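Local coordinates for protein peroxisomal catalase A (Saccharomyces cerevisiae, PDB 1A4E) that breaks hydrogen peroxide down to water and oxygen at a heme group, and probably protects the yeast cell from the peroxide that peroxisomal oxidases produce, at residues L228-A233 / L449-G454. Sequence-based numbering, arbitrary orientation.
Sequences LTIEEA and LAYNIG
Ile230 CG2 reaches the ring edge of Tyr451, 3.7 Å from CE2 and near the ring plane, so the methyl group abuts the rim of the ring and does not lie over its face. The torsions account for this: with CG1 of Ile230 anti to the backbone N (chi1 -173°), the longer branch leads away and CG2 is left facing helix 445-457. That same methyl lies 3.4 Å from Asn452 OD1. Tyr451, its CG anti to N (chi1 176°), extends toward the start of helix 230-239, where Glu231 meets it from the opposite direction. The glutamate chain bends at chi2 and brings OE2 obliquely to 3.2 Å from Tyr451 CE2, with the carboxylate and ring planes only 17° apart. A water also links the segments, accepting from Ile230 N at 3.1 Å and lying 2.8 Å from Asn452 OD1, to which it can donate. The amide's other end is held by Phe183 O and Asp185 OD1, which fixes its rotation and leaves OD1 turned to the water. On the far side of the water, Thr229 is the N-cap, and its N and OG1 both donate to Glu232 OE2, the hydroxyl at 3.0 Å. Replacing Tyr451 with an alanine would probably open a gap beside Ile230 CG2 and leave the Glu231 carboxylate freer to turn. The contact joins helix 230-239, in the catalase family region, to helix 445-457 in the helical C-terminal part, away from the heme, and Val486 of helix 477-487 also touches Tyr451. With 143 Å² buried in total, one apolar edge contact and one carboxylate beside the ring, the chemistry implies a modest, partly hydrated junction in which direct side-chain contacts are supplemented by one bridging water.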
# COMPACT_ATOMS: atom_id res chain seq x y z
N LEU B 228 23.22 -33.16 -6.16
CA LEU B 228 24.30 -32.62 -6.95
C LEU B 228 25.48 -32.35 -6.03
O LEU B 228 25.35 -32.23 -4.80
CB LEU B 228 23.90 -31.30 -7.61
CG LEU B 228 22.71 -31.25 -8.57
CD1 LEU B 228 22.48 -29.82 -8.99
CD2 LEU B 228 22.97 -32.15 -9.77
N THR B 229 26.67 -32.31 -6.64
CA THR B 229 27.86 -31.87 -5.93
C THR B 229 27.89 -30.36 -6.08
O THR B 229 27.25 -29.83 -7.00
CB THR B 229 29.15 -32.50 -6.51
OG1 THR B 229 29.26 -32.14 -7.88
CG2 THR B 229 29.15 -34.01 -6.35
N ILE B 230 28.60 -29.62 -5.23
CA ILE B 230 28.59 -28.17 -5.32
C ILE B 230 29.18 -27.64 -6.62
O ILE B 230 28.81 -26.56 -7.06
CB ILE B 230 29.30 -27.61 -4.04
CG1 ILE B 230 29.16 -26.08 -4.00
CG2 ILE B 230 30.77 -28.01 -4.02
CD1 ILE B 230 27.71 -25.54 -3.99
N GLU B 231 30.04 -28.42 -7.29
CA GLU B 231 30.62 -28.03 -8.58
C GLU B 231 29.57 -28.10 -9.68
O GLU B 231 29.50 -27.20 -10.53
CB GLU B 231 31.77 -28.94 -9.00
CG GLU B 231 32.98 -28.98 -8.07
CD GLU B 231 32.97 -30.05 -6.96
OE1 GLU B 231 31.99 -30.78 -6.79
OE2 GLU B 231 33.99 -30.14 -6.27
N GLU B 232 28.76 -29.17 -9.67
CA GLU B 232 27.68 -29.33 -10.64
C GLU B 232 26.62 -28.26 -10.44
O GLU B 232 26.13 -27.69 -11.41
CB GLU B 232 26.98 -30.66 -10.50
CG GLU B 232 27.77 -31.91 -10.82
CD GLU B 232 26.96 -33.15 -10.48
OE1 GLU B 232 26.07 -33.50 -11.26
OE2 GLU B 232 27.22 -33.77 -9.45
N ALA B 233 26.31 -27.97 -9.17
CA ALA B 233 25.31 -26.98 -8.79
C ALA B 233 25.70 -25.56 -9.21
O ALA B 233 24.87 -24.82 -9.71
CB ALA B 233 25.11 -27.00 -7.28
N LEU B 449 31.25 -33.38 2.72
CA LEU B 449 30.82 -32.46 3.78
C LEU B 449 31.93 -31.48 4.15
O LEU B 449 31.71 -30.27 4.20
CB LEU B 449 30.41 -33.23 5.04
CG LEU B 449 30.00 -32.42 6.28
CD1 LEU B 449 28.69 -31.70 6.04
CD2 LEU B 449 29.81 -33.34 7.46
N ALA B 450 33.14 -32.03 4.36
CA ALA B 450 34.30 -31.24 4.73
C ALA B 450 34.73 -30.25 3.66
O ALA B 450 35.14 -29.14 3.97
CB ALA B 450 35.47 -32.15 5.02
N TYR B 451 34.61 -30.67 2.39
CA TYR B 451 34.93 -29.83 1.25
C TYR B 451 33.91 -28.70 1.09
O TYR B 451 34.31 -27.55 0.89
CB TYR B 451 34.98 -30.70 -0.01
CG TYR B 451 35.22 -29.91 -1.29
CD1 TYR B 451 36.50 -29.44 -1.62
CD2 TYR B 451 34.14 -29.64 -2.13
CE1 TYR B 451 36.69 -28.70 -2.79
CE2 TYR B 451 34.32 -28.90 -3.30
CZ TYR B 451 35.59 -28.44 -3.62
OH TYR B 451 35.76 -27.72 -4.78
N ASN B 452 32.61 -29.03 1.20
CA ASN B 452 31.52 -28.07 1.07
C ASN B 452 31.59 -26.99 2.14
O ASN B 452 31.33 -25.83 1.85
CB ASN B 452 30.16 -28.78 1.17
CG ASN B 452 29.88 -29.73 0.02
OD1 ASN B 452 30.51 -29.68 -1.04
ND2 ASN B 452 28.94 -30.67 0.17
N ILE B 453 31.98 -27.36 3.36
CA ILE B 453 32.15 -26.37 4.42
C ILE B 453 33.43 -25.60 4.16
O ILE B 453 33.44 -24.37 4.24
CB ILE B 453 32.21 -27.05 5.80
CG1 ILE B 453 30.98 -27.90 6.04
CG2 ILE B 453 32.26 -25.99 6.89
CD1 ILE B 453 31.05 -28.83 7.27
N GLY B 454 34.50 -26.30 3.78
CA GLY B 454 35.82 -25.71 3.58
C GLY B 454 35.87 -24.61 2.54
O GLY B 454 36.45 -23.56 2.81
O HOH W 1 29.81 -31.45 -3.08